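Long-range contacts in anaphase-promoting complex subunit cut9 (Schizosaccharomyces pombe, PDB 2XPI), which serves as a tetratricopeptide-repeat subunit of the anaphase-promoting complex, the E3 ubiquitin ligase that controls progression through mitosis and the G1 phase: residues 50-55 / 118-122; 150-154 / 198-202; 461-465 / 480-484; 498-502 / 517-521. All coordinates share one frame; numbering follows the deposited sequence.

Interaction 1. Residues 50-55 / 118-122; sequences TLTISP and NDAFW
Ile53 presses its two branches into helix 118-122, and the packing is closest around it: it buries more surface here than any other residue and touches Asn118, Phe121 and Trp122. CG1 stands beside the backbone N (chi1 -49°), which turns CG2 anti to that N and divides the work: CG2 lies against Asn118 CB, while CD1, at the end of the other branch, lies over one face of the Phe121 ring, 4.0 Å from CD2. Thr50 adds a methyl, its CG2 coming within 3.6 Å of Phe121 CZ. Phe121 CE2 in turn covers the centre of one face of the Trp122 indole. A hydrogen bond from Trp122 NE1 to Ile53 O, 2.9 Å long and bent to 147°, joins ring to loop, although NE1 and Ile53 CG2 are modelled too close together and their exact places are doubtful. The contact is looser on the Pro55 side, whose CD lies over the opposite indole face from Phe121, offset toward the rim. The hydroxyl of Thr50 bonds to Asp93 of the second subunit, in keeping with TPR repeats 1-7 mediating homodimerization. Helix 117-129 opens TPR 2; Phe121 also packs on helix 150-162, and Trp122 meets His92 of helix 83-96 edge-to-face.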
# COMPACT_ATOMS: atom_id res chain seq x y z
N THR A 50 13.47 -5.51 18.78
CA THR A 50 12.53 -6.61 18.62
C THR A 50 13.22 -7.97 18.66
O THR A 50 12.61 -8.96 19.01
CB THR A 50 11.69 -6.46 17.36
OG1 THR A 50 12.55 -6.41 16.21
CG2 THR A 50 10.88 -5.19 17.44
N LEU A 51 14.50 -8.02 18.31
CA LEU A 51 15.23 -9.26 18.38
C LEU A 51 14.97 -9.99 19.70
O LEU A 51 14.84 -11.21 19.72
CB LEU A 51 16.73 -9.02 18.19
CG LEU A 51 17.09 -8.45 16.82
CD1 LEU A 51 18.61 -8.42 16.62
CD2 LEU A 51 16.41 -9.26 15.72
N THR A 52 14.87 -9.23 20.79
CA THR A 52 14.58 -9.80 22.12
C THR A 52 13.21 -10.49 22.23
O THR A 52 13.04 -11.43 23.00
CB THR A 52 14.72 -8.73 23.22
OG1 THR A 52 16.10 -8.55 23.54
CG2 THR A 52 14.00 -9.15 24.48
N ILE A 53 12.23 -10.02 21.45
CA ILE A 53 10.88 -10.57 21.41
C ILE A 53 10.69 -11.60 20.29
O ILE A 53 9.60 -12.08 20.08
CB ILE A 53 9.84 -9.50 21.03
CG1 ILE A 53 9.97 -8.23 21.84
CG2 ILE A 53 8.43 -10.02 21.21
CD1 ILE A 53 8.95 -7.22 21.36
N SER A 54 11.72 -11.88 19.51
CA SER A 54 11.52 -12.84 18.45
C SER A 54 11.24 -14.23 19.07
O SER A 54 11.91 -14.63 20.01
CB SER A 54 12.73 -12.87 17.53
OG SER A 54 12.55 -13.84 16.52
N PRO A 55 10.23 -14.95 18.56
CA PRO A 55 10.02 -16.35 18.96
C PRO A 55 11.30 -17.16 18.79
O PRO A 55 11.53 -18.07 19.57
CB PRO A 55 8.98 -16.86 17.96
CG PRO A 55 8.31 -15.63 17.42
CD PRO A 55 9.20 -14.45 17.63
N ASN A 118 4.08 -9.21 24.25
CA ASN A 118 4.84 -9.60 23.08
C ASN A 118 3.96 -10.20 22.00
O ASN A 118 4.24 -10.06 20.81
CB ASN A 118 5.94 -10.57 23.46
CG ASN A 118 6.98 -9.93 24.33
OD1 ASN A 118 7.88 -10.60 24.86
ND2 ASN A 118 6.87 -8.61 24.51
N ASP A 119 2.90 -10.87 22.40
CA ASP A 119 1.99 -11.44 21.42
C ASP A 119 1.08 -10.38 20.81
O ASP A 119 0.79 -10.43 19.61
CB ASP A 119 1.22 -12.62 22.02
CG ASP A 119 2.13 -13.78 22.32
OD1 ASP A 119 3.14 -13.92 21.58
OD2 ASP A 119 1.88 -14.52 23.29
N ALA A 120 0.65 -9.42 21.62
CA ALA A 120 -0.08 -8.26 21.14
C ALA A 120 0.78 -7.48 20.14
O ALA A 120 0.29 -7.02 19.11
CB ALA A 120 -0.46 -7.36 22.29
N PHE A 121 2.06 -7.32 20.46
CA PHE A 121 2.96 -6.64 19.54
C PHE A 121 2.98 -7.31 18.17
O PHE A 121 2.78 -6.67 17.14
CB PHE A 121 4.38 -6.63 20.09
CG PHE A 121 5.40 -6.19 19.09
CD1 PHE A 121 5.55 -4.84 18.77
CD2 PHE A 121 6.19 -7.12 18.43
CE1 PHE A 121 6.49 -4.42 17.82
CE2 PHE A 121 7.14 -6.71 17.47
CZ PHE A 121 7.28 -5.36 17.16
N TRP A 122 3.25 -8.61 18.17
CA TRP A 122 3.44 -9.34 16.92
C TRP A 122 2.15 -9.41 16.11
O TRP A 122 2.19 -9.40 14.87
CB TRP A 122 4.02 -10.72 17.19
CG TRP A 122 5.49 -10.65 17.53
CD1 TRP A 122 6.08 -10.96 18.73
CD2 TRP A 122 6.53 -10.21 16.66
NE1 TRP A 122 7.44 -10.76 18.64
CE2 TRP A 122 7.74 -10.30 17.38
CE3 TRP A 122 6.56 -9.75 15.33
CZ2 TRP A 122 8.97 -9.95 16.81
CZ3 TRP A 122 7.80 -9.40 14.77
CH2 TRP A 122 8.98 -9.50 15.52

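Interaction 2. Residues 150-154 / 198-202; sequences SACRY and LEASM
Helices 150-154 and 198-202 run nearly parallel, 17° apart with axes 10.1 Å from each other, and draw closest where Tyr154 CA comes 6.0 Å from Met202 CA. They open TPR 3 and TPR 4, so this is the side-by-side packing of the first helices of successive repeats in a TPR superhelix. The joint is apolar, with no hydrogen bond across it. Leu198 splits its methyls between two neighbours: CD1 reaches the start of helix 150-154, 4.0 Å from Ala151 CB, and CD2 comes to Tyr154 CB at the same 4.0 Å. The tyrosine ring extends across to the other helix because CG is anti to the backbone N (chi1 173°). There its CE1 lies 3.5 Å from Ser201 CB, while Met202 CG approaches the ring edge near its plane, 4.1 Å from CD1. The ring ends at the dimer interface, where Tyr154 OH bonds to Gln97 O of the second subunit; Ser201 OG bonds to the side chain of the same Gln97. An alanine at Tyr154 is likely to open a gap between Leu198, Ser201 and Met202 and to leave Gln97 O of the second subunit without its hydroxyl partner. The Met202 side chain lies about 4 Å from a bound gold(I) cyanide ion, and its SD packs against the aliphatic part of Arg153, 4.1 Å from CG.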
# COMPACT_ATOMS: atom_id res chain seq x y z
N SER A 150 7.85 -1.61 25.59
CA SER A 150 8.44 -0.55 24.76
C SER A 150 8.18 -0.81 23.27
O SER A 150 8.02 0.14 22.49
CB SER A 150 9.95 -0.43 25.00
OG SER A 150 10.23 -0.31 26.38
N ALA A 151 8.15 -2.08 22.89
CA ALA A 151 7.84 -2.45 21.52
C ALA A 151 6.42 -2.00 21.20
O ALA A 151 6.15 -1.48 20.12
CB ALA A 151 7.99 -3.94 21.32
N CYS A 152 5.51 -2.21 22.15
CA CYS A 152 4.12 -1.83 21.93
C CYS A 152 3.97 -0.31 21.87
O CYS A 152 3.14 0.21 21.13
CB CYS A 152 3.22 -2.44 23.00
SG CYS A 152 3.03 -4.27 22.93
N ARG A 153 4.78 0.40 22.64
CA ARG A 153 4.80 1.86 22.58
C ARG A 153 5.34 2.34 21.23
O ARG A 153 4.73 3.18 20.56
CB ARG A 153 5.64 2.43 23.73
CG ARG A 153 5.48 3.91 23.94
CD ARG A 153 6.16 4.36 25.23
NE ARG A 153 5.30 5.28 25.97
CZ ARG A 153 4.56 4.94 27.02
NH1 ARG A 153 4.60 3.71 27.50
NH2 ARG A 153 3.80 5.85 27.62
N TYR A 154 6.49 1.81 20.83
CA TYR A 154 6.99 2.09 19.51
C TYR A 154 5.95 1.87 18.42
O TYR A 154 5.75 2.73 17.55
CB TYR A 154 8.21 1.24 19.21
CG TYR A 154 8.67 1.38 17.79
CD1 TYR A 154 9.33 2.54 17.36
CD2 TYR A 154 8.47 0.36 16.86
CE1 TYR A 154 9.75 2.69 16.05
CE2 TYR A 154 8.90 0.49 15.54
CZ TYR A 154 9.54 1.66 15.14
OH TYR A 154 9.98 1.81 13.84
N LEU A 198 15.23 0.35 20.96
CA LEU A 198 13.92 0.95 20.78
C LEU A 198 13.92 2.42 21.26
O LEU A 198 13.14 3.25 20.76
CB LEU A 198 12.84 0.12 21.47
CG LEU A 198 12.40 -1.13 20.70
CD1 LEU A 198 11.48 -2.02 21.54
CD2 LEU A 198 11.72 -0.75 19.39
N GLU A 199 14.80 2.75 22.20
CA GLU A 199 14.96 4.14 22.58
C GLU A 199 15.33 5.00 21.36
O GLU A 199 14.81 6.11 21.19
CB GLU A 199 16.03 4.29 23.67
CG GLU A 199 16.22 5.74 24.11
CD GLU A 199 17.32 5.91 25.15
OE1 GLU A 199 17.87 4.89 25.62
OE2 GLU A 199 17.63 7.08 25.49
N ALA A 200 16.22 4.50 20.51
CA ALA A 200 16.60 5.25 19.33
C ALA A 200 15.40 5.43 18.43
O ALA A 200 15.05 6.55 18.05
CB ALA A 200 17.68 4.55 18.60
N SER A 201 14.74 4.32 18.12
CA SER A 201 13.63 4.29 17.19
C SER A 201 12.50 5.24 17.57
O SER A 201 11.84 5.81 16.70
CB SER A 201 13.09 2.86 17.05
OG SER A 201 14.10 2.00 16.53
N MET A 202 12.28 5.41 18.86
CA MET A 202 11.23 6.33 19.28
C MET A 202 11.62 7.82 19.14
O MET A 202 10.76 8.68 18.92
CB MET A 202 10.75 5.98 20.70
CG MET A 202 10.06 4.62 20.78
SD MET A 202 9.18 4.35 22.33
CE MET A 202 10.48 3.80 23.42

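Interaction 3. Residues 461-465 / 480-484; sequences NEYLQ and ELGVV
Leu464 and Leu481 lie at the heart of an apolar contact between two helices that follow each other in the chain, 457-470 and 475-487. The short segments run roughly antiparallel, their directions 145° apart and their axes 10.5 Å from each other, and no hydrogen bond crosses between them. Leu464 does most of the touching, its side chain spreading over the turn from Glu480 to Val484. CD1 comes 3.7 Å from Glu480 O and 4.0 Å from Val484 CG2, while CD2 rests 3.9 Å from Glu480 CB. Nearer the backbone, Leu464 CB meets Leu481 CD2 at 4.0 Å. The first helix closes TPR 11 and the second opens TPR 12, which makes this the junction between one tetratricopeptide repeat and the next. Towards the more exposed margin the partners become polar. Gln465, bent at its second torsion (chi2 -58°), brings NE2 to 3.5 Å from Leu481 CD2, the two side chains crossing at about a right angle. The same NE2 makes a weak hydrogen bond to Asn461 OD1, long but nearly straight at 169°, which links the two amides one helical turn apart. Asn461 OD1 also comes 4.1 Å from Val484 CG1. Glu480 offers this contact its CB, but its carboxylate is used elsewhere: OE1 bonds to a polar side chain in the chain of another protein, consistent with the binding of hcn1 by TPR repeats 8 and 10-13.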
# COMPACT_ATOMS: atom_id res chain seq x y z
N ASN A 461 30.84 39.76 -5.85
CA ASN A 461 32.15 39.45 -5.33
C ASN A 461 32.07 38.79 -3.95
O ASN A 461 32.86 37.90 -3.64
CB ASN A 461 33.01 40.72 -5.26
CG ASN A 461 34.42 40.43 -4.84
OD1 ASN A 461 35.08 39.55 -5.40
ND2 ASN A 461 34.91 41.16 -3.84
N GLU A 462 31.13 39.22 -3.12
CA GLU A 462 30.91 38.56 -1.84
C GLU A 462 30.68 37.06 -2.06
O GLU A 462 31.40 36.23 -1.52
CB GLU A 462 29.69 39.14 -1.15
CG GLU A 462 29.85 40.55 -0.67
CD GLU A 462 30.25 40.59 0.76
OE1 GLU A 462 29.79 41.48 1.49
OE2 GLU A 462 31.02 39.70 1.17
N TYR A 463 29.67 36.73 -2.86
CA TYR A 463 29.37 35.35 -3.16
C TYR A 463 30.56 34.61 -3.80
O TYR A 463 30.82 33.45 -3.48
CB TYR A 463 28.15 35.27 -4.06
CG TYR A 463 26.81 35.56 -3.40
CD1 TYR A 463 26.28 34.69 -2.45
CD2 TYR A 463 26.07 36.66 -3.77
CE1 TYR A 463 25.03 34.94 -1.87
CE2 TYR A 463 24.84 36.92 -3.20
CZ TYR A 463 24.32 36.05 -2.26
OH TYR A 463 23.08 36.34 -1.71
N LEU A 464 31.30 35.26 -4.69
CA LEU A 464 32.41 34.58 -5.34
C LEU A 464 33.59 34.28 -4.40
O LEU A 464 34.15 33.19 -4.46
CB LEU A 464 32.86 35.33 -6.60
CG LEU A 464 31.87 35.29 -7.77
CD1 LEU A 464 32.34 36.18 -8.89
CD2 LEU A 464 31.64 33.90 -8.28
N GLN A 465 33.95 35.22 -3.54
CA GLN A 465 34.97 34.94 -2.51
C GLN A 465 34.49 33.80 -1.61
O GLN A 465 35.28 32.96 -1.17
CB GLN A 465 35.27 36.19 -1.66
CG GLN A 465 35.93 37.31 -2.43
CD GLN A 465 37.26 36.88 -3.06
OE1 GLN A 465 38.02 36.10 -2.46
NE2 GLN A 465 37.55 37.39 -4.26
N GLU A 480 34.75 33.57 -13.41
CA GLU A 480 33.87 34.57 -12.81
C GLU A 480 34.63 35.60 -11.96
O GLU A 480 34.32 36.78 -11.98
CB GLU A 480 32.74 33.92 -12.02
CG GLU A 480 31.94 32.91 -12.82
CD GLU A 480 31.34 33.50 -14.09
OE1 GLU A 480 30.78 34.61 -14.02
OE2 GLU A 480 31.43 32.85 -15.17
N LEU A 481 35.63 35.15 -11.21
CA LEU A 481 36.46 36.08 -10.46
C LEU A 481 37.21 37.02 -11.42
O LEU A 481 37.51 38.16 -11.08
CB LEU A 481 37.46 35.32 -9.61
CG LEU A 481 36.93 34.77 -8.30
CD1 LEU A 481 37.86 33.68 -7.77
CD2 LEU A 481 36.76 35.92 -7.31
N GLY A 482 37.49 36.51 -12.62
CA GLY A 482 38.23 37.26 -13.62
C GLY A 482 37.38 38.32 -14.30
O GLY A 482 37.85 39.40 -14.60
N VAL A 483 36.11 38.00 -14.53
CA VAL A 483 35.17 38.96 -15.09
C VAL A 483 34.91 40.11 -14.11
O VAL A 483 34.50 41.20 -14.49
CB VAL A 483 33.85 38.28 -15.46
CG1 VAL A 483 32.80 39.33 -15.82
CG2 VAL A 483 34.07 37.34 -16.63
N VAL A 484 35.17 39.85 -12.84
CA VAL A 484 34.95 40.82 -11.79
C VAL A 484 36.15 41.74 -11.70
O VAL A 484 36.01 42.95 -11.62
CB VAL A 484 34.62 40.12 -10.43
CG1 VAL A 484 35.13 40.89 -9.24
CG2 VAL A 484 33.13 39.87 -10.32

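Interaction 4. Residues 498-502 / 517-521; sequences FQNAL and ATWAN
Asn521 CB over the Phe498 ring and Leu502 CG over the Trp519 indole make two CH-pi contacts, one ring from each helix. Asn521 CB sits 3.7 Å from the centroid of the Phe498 ring and 16° off the normal. In the reverse sense, Leu502 CG lies above the six-membered ring of Trp519, 4.1 Å from that centroid; the indole belongs to helix 517-521. Between these two, aliphatic contacts fill the middle. Thr518 CG2, anti to its own N because OG1 takes the place beside it (chi1 -62°), points at Leu502 tip to tip, 3.5 Å from CD1, and also touches Ala501 CB at 4.0 Å. The segments run 149° apart in direction with axes 9.5 Å from each other, passing from the second helix of TPR 12 to the first of TPR 13. Replacing Phe498 with an alanine would probably take away the ring face under Asn521 CB and open a gap beside it. The polar partners lie outside the joint: Asn521 OD1 and ND2 both hydrogen-bond the backbone of the chain of another protein, consistent with the binding of hcn1 by TPR repeats 8 and 10-13, and Phe498 packs on an apolar side chain of that same chain.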
# COMPACT_ATOMS: atom_id res chain seq x y z
N PHE A 498 41.87 34.34 -15.60
CA PHE A 498 41.61 33.66 -16.87
C PHE A 498 42.66 32.62 -17.25
O PHE A 498 42.32 31.53 -17.70
CB PHE A 498 41.48 34.67 -18.00
CG PHE A 498 40.36 35.63 -17.80
CD1 PHE A 498 39.16 35.20 -17.29
CD2 PHE A 498 40.52 36.96 -18.11
CE1 PHE A 498 38.13 36.07 -17.10
CE2 PHE A 498 39.49 37.83 -17.92
CZ PHE A 498 38.30 37.39 -17.41
N GLN A 499 43.94 32.95 -17.06
CA GLN A 499 45.00 32.01 -17.41
C GLN A 499 44.92 30.75 -16.55
O GLN A 499 45.30 29.66 -16.99
CB GLN A 499 46.38 32.66 -17.30
CG GLN A 499 46.80 33.42 -18.54
CD GLN A 499 48.02 34.32 -18.30
OE1 GLN A 499 48.57 34.89 -19.25
NE2 GLN A 499 48.43 34.46 -17.03
N ASN A 500 44.43 30.89 -15.33
CA ASN A 500 44.32 29.75 -14.44
C ASN A 500 43.09 28.90 -14.66
O ASN A 500 43.12 27.69 -14.43
CB ASN A 500 44.44 30.18 -12.98
CG ASN A 500 45.76 29.79 -12.40
OD1 ASN A 500 46.73 30.55 -12.46
ND2 ASN A 500 45.84 28.58 -11.87
N ALA A 501 42.00 29.52 -15.11
CA ALA A 501 40.84 28.76 -15.55
C ALA A 501 41.30 27.83 -16.67
O ALA A 501 41.13 26.62 -16.59
CB ALA A 501 39.75 29.69 -16.06
N LEU A 502 41.92 28.42 -17.70
CA LEU A 502 42.46 27.67 -18.84
C LEU A 502 43.39 26.53 -18.44
O LEU A 502 43.28 25.42 -18.96
CB LEU A 502 43.19 28.61 -19.79
CG LEU A 502 42.33 29.32 -20.84
CD1 LEU A 502 40.85 28.91 -20.76
CD2 LEU A 502 42.51 30.85 -20.76
N ALA A 517 34.56 31.46 -24.23
CA ALA A 517 34.27 32.73 -23.60
C ALA A 517 35.43 33.15 -22.70
O ALA A 517 35.75 34.34 -22.60
CB ALA A 517 32.99 32.65 -22.81
N THR A 518 36.07 32.19 -22.05
CA THR A 518 37.25 32.48 -21.24
C THR A 518 38.43 32.96 -22.09
O THR A 518 39.08 33.94 -21.75
CB THR A 518 37.65 31.27 -20.37
OG1 THR A 518 36.57 30.98 -19.48
CG2 THR A 518 38.88 31.55 -19.55
N TRP A 519 38.68 32.28 -23.20
CA TRP A 519 39.73 32.68 -24.13
C TRP A 519 39.49 34.10 -24.62
O TRP A 519 40.38 34.95 -24.56
CB TRP A 519 39.77 31.74 -25.33
CG TRP A 519 40.57 30.51 -25.10
CD1 TRP A 519 40.10 29.24 -24.97
CD2 TRP A 519 41.99 30.44 -24.95
NE1 TRP A 519 41.14 28.37 -24.76
CE2 TRP A 519 42.32 29.08 -24.76
CE3 TRP A 519 43.03 31.38 -24.98
CZ2 TRP A 519 43.63 28.64 -24.58
CZ3 TRP A 519 44.34 30.94 -24.81
CH2 TRP A 519 44.63 29.58 -24.61
N ALA A 520 38.28 34.36 -25.09
CA ALA A 520 37.94 35.71 -25.53
C ALA A 520 38.06 36.64 -24.33
O ALA A 520 38.56 37.74 -24.48
CB ALA A 520 36.56 35.75 -26.13
N ASN A 521 37.62 36.21 -23.15
CA ASN A 521 37.82 37.03 -21.96
C ASN A 521 39.29 37.44 -21.77
O ASN A 521 39.60 38.60 -21.56
CB ASN A 521 37.32 36.33 -20.68
CG ASN A 521 35.81 36.27 -20.59
OD1 ASN A 521 35.10 36.90 -21.38
ND2 ASN A 521 35.30 35.51 -19.63

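Overall arrangement
The four contacts follow one another along the chain and form two pairs on opposite sides of its centre. Interactions 1 and 2, with centres about 12 Å apart, meet through Ala151, whose CB lies 3.4 Å from Ile53 CD1; both also touch the second subunit, within the repeats that mediate homodimerization. Interactions 3 and 4, about 14 Å apart between centres, are joined through consecutive helices, 475-487 of interaction 3 and 491-507 of interaction 4, where Phe498 CZ packs 3.4 Å from Gly482 C. Both reach the chain of another protein, in the region that binds hcn1. The centres of interactions 1 and 2 lie about 51 to 66 Å from those of interactions 3 and 4, so dimerization and partner binding occupy well-separated parts of one TPR superhelix.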